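AT-less polyketide synthase (Streptomyces platensis subsp. rosaceus, PDB 4TKT) probably catalyses the decarboxylative condensation that extends the growing polyketide chain, acting as a ketosynthase domain in isomigrastatin biosynthesis. Local coordinates at residues G6-I11 with R259-A264; V274-A279 with A308-R313; P419-L424 with V437-V442. All coordinates share one frame; numbering follows the deposited sequence.

Contact 1: G6-I11 with R259-A264; sequences GMAIAI and RPLADA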
loop_
_atom_site.group_PDB
_atom_site.type_symbol
_atom_site.label_atom_id
_atom_site.label_comp_id
_atom_site.label_asym_id
_atom_site.label_seq_id
_atom_site.Cartn_x
_atom_site.Cartn_y
_atom_site.Cartn_z
ATOM N N GLY A 6 -10.265 17.366 13.900
ATOM C CA GLY A 6 -10.168 16.282 12.937
ATOM C C GLY A 6 -10.658 14.962 13.503
ATOM O O GLY A 6 -11.023 14.880 14.674
HETATM N N MSE A 7 -10.668 13.923 12.674
HETATM C CA MSE A 7 -11.149 12.620 13.118
HETATM C C MSE A 7 -10.011 11.755 13.659
HETATM O O MSE A 7 -10.246 10.656 14.165
HETATM C CB MSE A 7 -11.881 11.906 11.981
HETATM C CG MSE A 7 -11.141 11.881 10.656
HETATM SE SE MSE A 7 -12.371 11.542 9.175
HETATM C CE MSE A 7 -13.468 10.168 10.019
ATOM N N ALA A 8 -8.789 12.273 13.549
ATOM C CA ALA A 8 -7.600 11.689 14.173
ATOM C C ALA A 8 -7.476 10.184 13.966
ATOM O O ALA A 8 -7.497 9.413 14.925
ATOM C CB ALA A 8 -7.589 12.008 15.660
ATOM N N ILE A 9 -7.356 9.773 12.710
ATOM C CA ILE A 9 -7.153 8.370 12.391
ATOM C C ILE A 9 -5.697 8.136 12.025
ATOM O O ILE A 9 -5.200 8.678 11.038
ATOM C CB ILE A 9 -8.055 7.906 11.238
ATOM C CG1 ILE A 9 -9.524 8.174 11.575
ATOM C CG2 ILE A 9 -7.824 6.435 10.948
ATOM C CD1 ILE A 9 -9.988 7.511 12.846
ATOM N N ALA A 10 -5.016 7.329 12.831
ATOM C CA ALA A 10 -3.591 7.088 12.650
ATOM C C ALA A 10 -3.327 5.999 11.624
ATOM O O ALA A 10 -4.096 5.050 11.494
ATOM C CB ALA A 10 -2.950 6.721 13.974
ATOM N N ILE A 11 -2.232 6.151 10.889
ATOM C CA ILE A 11 -1.761 5.109 9.989
ATOM C C ILE A 11 -0.610 4.364 10.655
ATOM O O ILE A 11 0.470 4.922 10.846
ATOM C CB ILE A 11 -1.308 5.690 8.645
ATOM C CG1 ILE A 11 -2.475 6.409 7.968
ATOM C CG2 ILE A 11 -0.752 4.596 7.749
ATOM C CD1 ILE A 11 -2.083 7.200 6.744
ATOM N N ARG A 259 -6.301 3.263 12.447
ATOM C CA ARG A 259 -6.578 3.164 13.872
ATOM C C ARG A 259 -6.741 4.551 14.493
ATOM O O ARG A 259 -6.033 5.481 14.114
ATOM C CB ARG A 259 -5.447 2.401 14.560
ATOM C CG ARG A 259 -5.698 2.078 16.004
ATOM C CD ARG A 259 -4.675 1.102 16.532
ATOM N NE ARG A 259 -5.098 0.566 17.818
ATOM C CZ ARG A 259 -4.341 -0.201 18.590
ATOM N NH1 ARG A 259 -3.113 -0.516 18.201
ATOM N NH2 ARG A 259 -4.809 -0.646 19.747
ATOM N N PRO A 260 -7.690 4.700 15.436
ATOM C CA PRO A 260 -7.817 5.963 16.175
ATOM C C PRO A 260 -6.500 6.353 16.836
ATOM O O PRO A 260 -5.888 5.522 17.504
ATOM C CB PRO A 260 -8.889 5.652 17.222
ATOM C CG PRO A 260 -9.713 4.586 16.598
ATOM C CD PRO A 260 -8.762 3.750 15.783
ATOM N N LEU A 261 -6.080 7.599 16.641
ATOM C CA LEU A 261 -4.765 8.067 17.076
ATOM C C LEU A 261 -4.477 7.790 18.549
ATOM O O LEU A 261 -3.367 7.399 18.904
ATOM C CB LEU A 261 -4.627 9.566 16.801
ATOM C CG LEU A 261 -3.264 10.183 17.110
ATOM C CD1 LEU A 261 -2.157 9.402 16.422
ATOM C CD2 LEU A 261 -3.238 11.636 16.676
ATOM N N ALA A 262 -5.478 7.989 19.399
ATOM C CA ALA A 262 -5.317 7.771 20.833
ATOM C C ALA A 262 -4.946 6.323 21.140
ATOM O O ALA A 262 -4.104 6.056 21.999
ATOM C CB ALA A 262 -6.587 8.157 21.572
ATOM N N ASP A 263 -5.576 5.395 20.428
ATOM C CA ASP A 263 -5.344 3.971 20.637
ATOM C C ASP A 263 -3.966 3.552 20.138
ATOM O O ASP A 263 -3.303 2.718 20.752
ATOM C CB ASP A 263 -6.429 3.150 19.939
ATOM C CG ASP A 263 -7.826 3.574 20.344
ATOM O OD1 ASP A 263 -7.950 4.566 21.091
ATOM O OD2 ASP A 263 -8.801 2.929 19.906
ATOM N N ALA A 264 -3.536 4.129 19.020
ATOM C CA ALA A 264 -2.216 3.831 18.477
ATOM C C ALA A 264 -1.123 4.349 19.405
ATOM O O ALA A 264 -0.149 3.649 19.682
ATOM C CB ALA A 264 -2.060 4.430 17.092
#
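A10 and R259 form an antiparallel, hydrogen-bonded pair in the central sheet of the thiolase fold, where strand 9-17 starts alongside the end of strand 252-260. R259 N reaches A10 O at 3.0 Å. A10 N bonds back to R259 O, though the modelled separation is too short to be trusted. Beyond I9 and P260, a non-hydrogen-bonded pair, L261 N donates to A8 O at 2.9 Å with an N-H...O angle of 164°. P260 is the N-cap residue of helix 261-266, so this bond fastens the helix start to the loop before the strand.

The apolar part centres on A10 CB, which lies on the same sheet face as the R259 side chain. L261 has CG anti to its backbone N (chi1 -176°), and its CD1 comes within 3.7 Å of A10 CB. From the first turn of the helix A264 CB meets that same methyl at 4.0 Å. L261 CB, meanwhile, rests against A8 CB and lies 3.4 Å from A8 O. The CB of I9 points away, and the side chain packs on C197 and L200 of helix 188-202; its CG2 lies against the R259 backbone and its CD1 just reaches P260 CA. R259 itself runs out fully extended to salt bridges with D267 and D269, and D263 O lies 3.7 Å above its guanidinium plane, over the centre of one face.

Contact 2: V274-A279 with A308-R313; sequences VIRGTA and AGVDPR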
loop_
_atom_site.group_PDB
_atom_site.type_symbol
_atom_site.label_atom_id
_atom_site.label_comp_id
_atom_site.label_asym_id
_atom_site.label_seq_id
_atom_site.Cartn_x
_atom_site.Cartn_y
_atom_site.Cartn_z
ATOM N N VAL A 274 -1.228 10.808 10.027
ATOM C CA VAL A 274 -2.561 10.896 10.602
ATOM C C VAL A 274 -3.559 11.457 9.599
ATOM O O VAL A 274 -3.346 12.526 9.030
ATOM C CB VAL A 274 -2.572 11.779 11.867
ATOM C CG1 VAL A 274 -3.996 11.966 12.375
ATOM C CG2 VAL A 274 -1.687 11.171 12.949
ATOM N N ILE A 275 -4.646 10.725 9.376
ATOM C CA ILE A 275 -5.724 11.207 8.523
ATOM C C ILE A 275 -6.604 12.165 9.314
ATOM O O ILE A 275 -7.232 11.775 10.297
ATOM C CB ILE A 275 -6.571 10.049 7.972
ATOM C CG1 ILE A 275 -5.702 9.120 7.123
ATOM C CG2 ILE A 275 -7.739 10.583 7.157
ATOM C CD1 ILE A 275 -6.436 7.910 6.592
ATOM N N ARG A 276 -6.638 13.424 8.890
ATOM C CA ARG A 276 -7.385 14.453 9.602
ATOM C C ARG A 276 -8.833 14.526 9.132
ATOM O O ARG A 276 -9.737 14.802 9.921
ATOM C CB ARG A 276 -6.713 15.816 9.429
ATOM C CG ARG A 276 -5.367 15.951 10.122
ATOM C CD ARG A 276 -5.512 16.506 11.532
ATOM N NE ARG A 276 -6.126 17.833 11.543
ATOM C CZ ARG A 276 -6.030 18.693 12.555
ATOM N NH1 ARG A 276 -5.336 18.375 13.639
ATOM N NH2 ARG A 276 -6.622 19.876 12.479
ATOM N N GLY A 277 -9.048 14.276 7.843
ATOM C CA GLY A 277 -10.379 14.346 7.272
ATOM C C GLY A 277 -10.497 13.718 5.895
ATOM O O GLY A 277 -9.534 13.673 5.128
ATOM N N THR A 278 -11.688 13.217 5.590
ATOM C CA THR A 278 -11.983 12.671 4.271
ATOM C C THR A 278 -13.329 13.186 3.792
ATOM O O THR A 278 -14.170 13.586 4.594
ATOM C CB THR A 278 -12.010 11.132 4.275
ATOM O OG1 THR A 278 -13.091 10.674 5.097
ATOM C CG2 THR A 278 -10.700 10.566 4.799
ATOM N N ALA A 279 -13.533 13.177 2.480
ATOM C CA ALA A 279 -14.807 13.602 1.918
ATOM C C ALA A 279 -15.070 12.911 0.592
ATOM O O ALA A 279 -14.141 12.563 -0.134
ATOM C CB ALA A 279 -14.839 15.107 1.749
ATOM N N ALA A 308 -11.501 18.129 8.627
ATOM C CA ALA A 308 -10.149 17.985 9.153
ATOM C C ALA A 308 -9.819 19.092 10.146
ATOM O O ALA A 308 -8.950 18.932 11.002
ATOM C CB ALA A 308 -9.140 17.978 8.018
ATOM N N GLY A 309 -10.514 20.218 10.022
ATOM C CA GLY A 309 -10.290 21.352 10.898
ATOM C C GLY A 309 -8.947 22.014 10.659
ATOM O O GLY A 309 -8.330 22.542 11.584
ATOM N N VAL A 310 -8.493 21.989 9.411
ATOM C CA VAL A 310 -7.197 22.553 9.058
ATOM C C VAL A 310 -7.336 23.936 8.433
ATOM O O VAL A 310 -8.420 24.327 8.000
ATOM C CB VAL A 310 -6.433 21.638 8.077
ATOM C CG1 VAL A 310 -6.287 20.242 8.655
ATOM C CG2 VAL A 310 -7.147 21.585 6.739
ATOM N N ASP A 311 -6.228 24.672 8.399
ATOM C CA ASP A 311 -6.153 25.942 7.685
ATOM C C ASP A 311 -5.415 25.710 6.370
ATOM O O ASP A 311 -4.196 25.550 6.363
ATOM C CB ASP A 311 -5.441 27.001 8.532
ATOM C CG ASP A 311 -5.579 28.408 7.963
ATOM O OD1 ASP A 311 -5.896 28.555 6.764
ATOM O OD2 ASP A 311 -5.360 29.374 8.726
ATOM N N PRO A 312 -6.158 25.682 5.252
ATOM C CA PRO A 312 -5.641 25.390 3.909
ATOM C C PRO A 312 -4.387 26.179 3.532
ATOM O O PRO A 312 -3.627 25.731 2.676
ATOM C CB PRO A 312 -6.809 25.771 2.985
ATOM C CG PRO A 312 -7.922 26.231 3.879
ATOM C CD PRO A 312 -7.624 25.776 5.258
ATOM N N ARG A 313 -4.174 27.332 4.158
ATOM C CA ARG A 313 -2.961 28.109 3.928
ATOM C C ARG A 313 -1.722 27.326 4.375
ATOM O O ARG A 313 -0.622 27.533 3.860
ATOM C CB ARG A 313 -3.047 29.452 4.658
ATOM C CG ARG A 313 -1.817 30.340 4.517
ATOM C CD ARG A 313 -1.483 30.627 3.058
ATOM N NE ARG A 313 -0.274 31.437 2.923
ATOM C CZ ARG A 313 0.964 30.946 2.914
ATOM N NH1 ARG A 313 2.003 31.762 2.788
ATOM N NH2 ARG A 313 1.165 29.641 3.034
#
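The guanidinium of R276 is the flat group here, and G309 O lies at its edge, near its plane, 3.3 Å from NH2. A308 O and V310 CG1 approach obliquely. NH2 donates to A308 O at 2.9 Å, but the N-H...O angle of 121° makes this a weak bond; NE is 3.1 Å from the same oxygen. V310 CG1 comes within 3.8 Å of NE, the two side chains sliding past each other in opposite directions. A bend at chi2 (-92°) and another at chi3 fold the arginine back over the last residues of helix 294-308, whose carbonyl end would probably be a favourable place for a positive charge. NH1 also has a long, weak ion pair with E439.

Closer to the backbone the fit is tight. R276 CB meets A308 CB at 3.5 Å, and A308 CA points its hydrogen at R276 O, 3.3 Å away. G277, without a side chain, lets A308 come close, CA to CA 4.1 Å. G309, with positive phi, is where the chain leaves the helix.

R276 and G277 both face V437, a classic beta bulge between strands 273-282 and 432-439, and A308 packs on V437 as well. The contact thus sits where the helix of a beta-alpha-beta crossover ends beside its first strand, 273-282, before the chain passes on to strand 317-319, beyond strands 432-439 and 421-427.

Contact 3: P419-L424 with V437-V442; sequences PRLGGL and VVEDYV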
loop_
_atom_site.group_PDB
_atom_site.type_symbol
_atom_site.label_atom_id
_atom_site.label_comp_id
_atom_site.label_asym_id
_atom_site.label_seq_id
_atom_site.Cartn_x
_atom_site.Cartn_y
_atom_site.Cartn_z
ATOM N N PRO A 419 2.984 19.998 12.495
ATOM C CA PRO A 419 2.988 18.867 11.561
ATOM C C PRO A 419 2.938 19.320 10.111
ATOM O O PRO A 419 2.265 20.305 9.804
ATOM C CB PRO A 419 1.712 18.099 11.927
ATOM C CG PRO A 419 1.397 18.514 13.319
ATOM C CD PRO A 419 1.843 19.939 13.423
ATOM N N ARG A 420 3.657 18.624 9.238
ATOM C CA ARG A 420 3.544 18.864 7.806
ATOM C C ARG A 420 2.146 18.457 7.355
ATOM O O ARG A 420 1.628 17.431 7.787
ATOM C CB ARG A 420 4.621 18.098 7.035
ATOM C CG ARG A 420 5.983 18.778 7.039
ATOM C CD ARG A 420 7.027 17.958 6.298
ATOM N NE ARG A 420 7.804 17.117 7.203
ATOM C CZ ARG A 420 9.040 17.396 7.608
ATOM N NH1 ARG A 420 9.672 16.575 8.434
ATOM N NH2 ARG A 420 9.646 18.496 7.183
ATOM N N LEU A 421 1.535 19.270 6.501
ATOM C CA LEU A 421 0.143 19.065 6.117
ATOM C C LEU A 421 0.007 18.815 4.618
ATOM O O LEU A 421 0.575 19.543 3.804
ATOM C CB LEU A 421 -0.697 20.274 6.530
ATOM C CG LEU A 421 -2.213 20.104 6.568
ATOM C CD1 LEU A 421 -2.600 18.965 7.493
ATOM C CD2 LEU A 421 -2.871 21.400 7.011
ATOM N N GLY A 422 -0.746 17.782 4.257
ATOM C CA GLY A 422 -0.894 17.411 2.863
ATOM C C GLY A 422 -2.319 17.095 2.453
ATOM O O GLY A 422 -3.166 16.779 3.288
ATOM N N GLY A 423 -2.577 17.182 1.151
ATOM C CA GLY A 423 -3.880 16.864 0.596
ATOM C C GLY A 423 -3.771 15.874 -0.547
ATOM O O GLY A 423 -2.787 15.868 -1.288
ATOM N N LEU A 424 -4.788 15.034 -0.696
ATOM C CA LEU A 424 -4.759 13.970 -1.692
ATOM C C LEU A 424 -6.103 13.843 -2.397
ATOM O O LEU A 424 -7.134 13.650 -1.751
ATOM C CB LEU A 424 -4.377 12.646 -1.029
ATOM C CG LEU A 424 -4.524 11.355 -1.833
ATOM C CD1 LEU A 424 -3.559 11.326 -3.006
ATOM C CD2 LEU A 424 -4.306 10.155 -0.928
ATOM N N VAL A 437 -7.206 14.355 3.778
ATOM C CA VAL A 437 -6.279 15.290 4.406
ATOM C C VAL A 437 -5.400 14.590 5.435
ATOM O O VAL A 437 -5.903 14.042 6.416
ATOM C CB VAL A 437 -7.027 16.440 5.096
ATOM C CG1 VAL A 437 -6.041 17.411 5.721
ATOM C CG2 VAL A 437 -7.936 17.147 4.109
ATOM N N VAL A 438 -4.087 14.612 5.214
ATOM C CA VAL A 438 -3.163 13.939 6.121
ATOM C C VAL A 438 -2.084 14.873 6.671
ATOM O O VAL A 438 -1.669 15.830 6.018
ATOM C CB VAL A 438 -2.469 12.732 5.439
ATOM C CG1 VAL A 438 -3.499 11.768 4.879
ATOM C CG2 VAL A 438 -1.530 13.193 4.341
ATOM N N GLU A 439 -1.650 14.584 7.890
ATOM C CA GLU A 439 -0.508 15.255 8.492
ATOM C C GLU A 439 0.387 14.206 9.142
ATOM O O GLU A 439 -0.092 13.141 9.532
ATOM C CB GLU A 439 -0.960 16.289 9.524
ATOM C CG GLU A 439 -1.721 15.692 10.699
ATOM C CD GLU A 439 -2.009 16.706 11.791
ATOM O OE1 GLU A 439 -1.784 17.914 11.563
ATOM O OE2 GLU A 439 -2.461 16.292 12.880
ATOM N N ASP A 440 1.681 14.487 9.255
ATOM C CA ASP A 440 2.563 13.546 9.935
ATOM C C ASP A 440 2.396 13.668 11.447
ATOM O O ASP A 440 1.638 14.507 11.934
ATOM C CB ASP A 440 4.028 13.751 9.531
ATOM C CG ASP A 440 4.492 15.180 9.696
ATOM O OD1 ASP A 440 3.715 16.015 10.207
ATOM O OD2 ASP A 440 5.649 15.465 9.318
ATOM N N TYR A 441 3.106 12.824 12.184
ATOM C CA TYR A 441 2.937 12.747 13.627
ATOM C C TYR A 441 4.127 13.342 14.371
ATOM O O TYR A 441 5.273 13.220 13.935
ATOM C CB TYR A 441 2.721 11.291 14.046
ATOM C CG TYR A 441 2.637 11.072 15.539
ATOM C CD1 TYR A 441 1.534 11.508 16.265
ATOM C CD2 TYR A 441 3.653 10.413 16.221
ATOM C CE1 TYR A 441 1.454 11.305 17.633
ATOM C CE2 TYR A 441 3.581 10.205 17.587
ATOM C CZ TYR A 441 2.482 10.653 18.286
ATOM O OH TYR A 441 2.409 10.447 19.645
ATOM N N VAL A 442 3.841 13.995 15.494
ATOM C CA VAL A 442 4.876 14.557 16.353
ATOM C C VAL A 442 4.663 14.132 17.805
ATOM O O VAL A 442 3.659 14.489 18.422
ATOM C CB VAL A 442 4.905 16.096 16.275
ATOM C CG1 VAL A 442 5.893 16.660 17.288
ATOM C CG2 VAL A 442 5.252 16.556 14.865
#
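The hairpin of strands 421-427 and 432-439 is joined here at its open end, away from its turn. G422 and V438 make the hydrogen-bonded pair: G422 N to V438 O is 2.8 Å, and V438 N returns to G422 O at 3.0 Å. L421 and E439 share one face; L421 CD1 lies 3.7 Å from E439 CB and also touches V437 CG1. E439 runs side by side with P419, its OE1 3.5 Å from P419 CB.

Past the strands D440 takes over. Its N binds R420 O. CG sits between the backbone N and the carbonyl carbon (chi1 53°), which brings OD1 to R420 N for a weak bond of 2.8 Å. OD2 pairs with R420 NE at 3.4 Å in a salt bridge whose hydrogen bond is weak, the two planes 62° apart; its stronger partner is R414, by a second salt bridge. An alanine here would remove the carboxylate, and is likely to leave R420 and R414 without their shared negative partner and R420 N without its OD1 acceptor. Backbone and ionic bonds therefore close the same end: D440 is a carboxylate shared by two arginines, and probably draws both to this end of the hairpin.

All three contacts belong to one sheet, with strands 252-260, 9-17, 273-282, 432-439 and 421-427 in that order across it. Contact 1 meets contact 2 through I9 O and I275 N, since their strands are neighbours; contact 2 meets contact 3 through V274 N and E439 O, and through R276 N and V437 O. The ion pair between the R276 and E439 side chains, by contrast with those backbone bonds, is long and weak. Contact 3 is buried, while contacts 1 and 2 are partly buried, contact 2 reaching exposed G309. Their chemistry differs: contact 1 pairs backbone bonds with small apolar groups at a strand-to-helix junction, contact 2 sets an arginine against helix-end carbonyls, and contact 3 adds a charge cluster to a hairpin.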